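Local coordinates for flagellar protein FliL (Vibrio alginolyticus, PDB 6AHP), which probably assists the function of the bacterial flagellar motor as a stomatin-like protein, at residues I31-M36 with E100-T105. Residues are numbered along the deposited sequence; the frame is centred on the assembly and turned at random.
Sequences IKAQLM and EKVLFT
M36 lays its thioether alongside the aliphatic chain of K101, the two chains running side by side, with SD 4.0 Å from K101 CG. CG anti to the backbone N (chi1 -174°) runs the methionine beside the lysine chain, and M36 CB lies equally close to K101 CG; the placing of the terminal methyl CE against K101 NZ is doubtful. Beneath this pair the backbone bulges: M36 O takes a 2.8 Å bond from E100 N and a weak, longer one from K101 N, so E100 and K101 together stand opposite M36 in a classic beta bulge. The E100 carboxylate is salt-bridged through OE2 to R38 NE. From here strands 26-38 and 101-109 run antiparallel. L103 and Q34 form a hydrogen-bonded pair, L103 N to Q34 O measuring 2.7 Å, while Q34 N returns a bond to L103 O. Strand 26-38 is the middle of the three-stranded sheet, with strand 7-21 on its other side; the FliL family belongs to the SPFH clan, consistent with its stomatin likeness. A33, L35, V102 and F104 turn to the helix-bearing face, where V102 and F104 meet A82 of helix 72-94 and L35 meets I53 of helix 50-62. There A33 CB packs on V102 CG2 at 3.8 Å, and L35 brings CD2 to V102 CB at 4.0 Å. I31 sets CG2 over one face of the F104 ring, displaced toward its rim, 4.1 Å from CD1. On the Q34 side of the sheet, one water joins K32 NZ, Q34 NE2 and T105 OG1, accepting from both nitrogens; K32 NZ also bonds N11. The neighbouring T105 N closes on K32 O at 3.0 Å, where the chain turns a corner.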
loop_
_atom_site.group_PDB
_atom_site.type_symbol
_atom_site.label_atom_id
_atom_site.label_comp_id
_atom_site.label_asym_id
_atom_site.label_seq_id
_atom_site.Cartn_x
_atom_site.Cartn_y
_atom_site.Cartn_z
ATOM N N ILE A 31 13.855 -3.682 -0.209
ATOM C CA ILE A 31 13.414 -4.949 0.358
ATOM C C ILE A 31 12.786 -5.770 -0.759
ATOM O O ILE A 31 11.936 -5.269 -1.501
ATOM C CB ILE A 31 12.418 -4.747 1.515
ATOM C CG1 ILE A 31 13.163 -4.448 2.804
ATOM C CG2 ILE A 31 11.553 -5.991 1.709
ATOM C CD1 ILE A 31 12.468 -3.477 3.697
ATOM N N LYS A 32 13.247 -6.997 -0.983
ATOM C CA LYS A 32 12.571 -7.963 -1.846
ATOM C C LYS A 32 11.852 -8.972 -0.955
ATOM O O LYS A 32 12.411 -9.430 0.047
ATOM C CB LYS A 32 13.574 -8.675 -2.766
ATOM C CG LYS A 32 12.981 -9.743 -3.667
ATOM C CD LYS A 32 12.155 -9.158 -4.791
ATOM C CE LYS A 32 11.688 -10.261 -5.721
ATOM N NZ LYS A 32 11.028 -11.388 -4.963
ATOM N N ALA A 33 10.609 -9.303 -1.311
ATOM C CA ALA A 33 9.743 -10.059 -0.412
ATOM C C ALA A 33 8.934 -11.110 -1.162
ATOM O O ALA A 33 8.664 -10.989 -2.360
ATOM C CB ALA A 33 8.777 -9.130 0.343
ATOM N N GLN A 34 8.523 -12.137 -0.418
ATOM C CA GLN A 34 7.591 -13.150 -0.897
ATOM C C GLN A 34 6.658 -13.513 0.247
ATOM O O GLN A 34 6.942 -13.228 1.416
ATOM C CB GLN A 34 8.310 -14.421 -1.418
ATOM C CG GLN A 34 9.208 -14.207 -2.642
ATOM C CD GLN A 34 9.620 -15.504 -3.336
ATOM O OE1 GLN A 34 8.823 -16.439 -3.499
ATOM N NE2 GLN A 34 10.876 -15.562 -3.760
ATOM N N LEU A 35 5.555 -14.174 -0.087
ATOM C CA LEU A 35 4.576 -14.605 0.901
ATOM C C LEU A 35 4.623 -16.121 1.051
ATOM O O LEU A 35 4.583 -16.850 0.054
ATOM C CB LEU A 35 3.155 -14.164 0.508
ATOM C CG LEU A 35 3.067 -12.684 0.097
ATOM C CD1 LEU A 35 1.763 -12.418 -0.624
ATOM C CD2 LEU A 35 3.261 -11.757 1.346
ATOM N N MET A 36 4.674 -16.583 2.296
ATOM C CA MET A 36 4.515 -17.993 2.612
ATOM C C MET A 36 3.054 -18.254 2.975
ATOM O O MET A 36 2.494 -17.568 3.832
ATOM C CB MET A 36 5.433 -18.382 3.764
ATOM C CG MET A 36 5.463 -19.861 4.095
ATOM S SD MET A 36 6.770 -20.065 5.346
ATOM C CE MET A 36 5.791 -20.726 6.682
ATOM N N GLU A 100 0.761 -17.067 5.945
ATOM C CA GLU A 100 1.574 -17.518 7.061
ATOM C C GLU A 100 2.458 -16.401 7.603
ATOM O O GLU A 100 2.498 -16.177 8.814
ATOM C CB GLU A 100 2.440 -18.707 6.631
ATOM C CG GLU A 100 1.632 -19.945 6.362
ATOM C CD GLU A 100 1.339 -20.746 7.632
ATOM O OE1 GLU A 100 0.149 -20.764 8.065
ATOM O OE2 GLU A 100 2.303 -21.347 8.185
ATOM N N LYS A 101 3.285 -15.895 6.686
ATOM C CA LYS A 101 4.249 -14.860 7.032
ATOM C C LYS A 101 4.811 -14.323 5.730
ATOM O O LYS A 101 4.698 -14.962 4.682
ATOM C CB LYS A 101 5.376 -15.409 7.935
ATOM C CG LYS A 101 5.998 -16.716 7.394
ATOM C CD LYS A 101 7.400 -16.984 7.929
ATOM C CE LYS A 101 7.384 -17.780 9.211
ATOM N NZ LYS A 101 6.631 -19.074 9.142
ATOM N N VAL A 102 5.393 -13.119 5.792
ATOM C CA VAL A 102 6.110 -12.598 4.637
ATOM C C VAL A 102 7.594 -12.880 4.867
ATOM O O VAL A 102 8.080 -12.932 5.997
ATOM C CB VAL A 102 5.821 -11.090 4.379
ATOM C CG1 VAL A 102 6.040 -10.286 5.585
ATOM C CG2 VAL A 102 6.673 -10.536 3.233
ATOM N N LEU A 103 8.299 -13.096 3.774
ATOM C CA LEU A 103 9.710 -13.454 3.744
ATOM C C LEU A 103 10.454 -12.316 3.060
ATOM O O LEU A 103 10.004 -11.830 2.020
ATOM C CB LEU A 103 9.929 -14.761 2.953
ATOM C CG LEU A 103 9.197 -16.026 3.368
ATOM C CD1 LEU A 103 9.525 -17.195 2.411
ATOM C CD2 LEU A 103 9.580 -16.359 4.779
ATOM N N PHE A 104 11.564 -11.878 3.664
ATOM C CA PHE A 104 12.473 -10.913 3.054
ATOM C C PHE A 104 13.680 -11.703 2.536
ATOM O O PHE A 104 14.446 -12.271 3.325
ATOM C CB PHE A 104 12.914 -9.840 4.057
ATOM C CG PHE A 104 11.770 -9.038 4.684
ATOM C CD1 PHE A 104 10.494 -9.070 4.164
ATOM C CD2 PHE A 104 12.012 -8.212 5.779
ATOM C CE1 PHE A 104 9.459 -8.328 4.734
ATOM C CE2 PHE A 104 10.976 -7.458 6.371
ATOM C CZ PHE A 104 9.704 -7.524 5.852
ATOM N N THR A 105 13.830 -11.726 1.238
ATOM C CA THR A 105 14.924 -12.369 0.557
ATOM C C THR A 105 16.108 -11.432 0.313
ATOM O O THR A 105 17.165 -11.900 0.268
ATOM C CB THR A 105 14.545 -13.081 -0.738
ATOM O OG1 THR A 105 13.991 -12.174 -1.652
ATOM C CG2 THR A 105 13.573 -14.173 -0.473
HETATM O O HOH W 1 12.565 -13.434 -3.766
#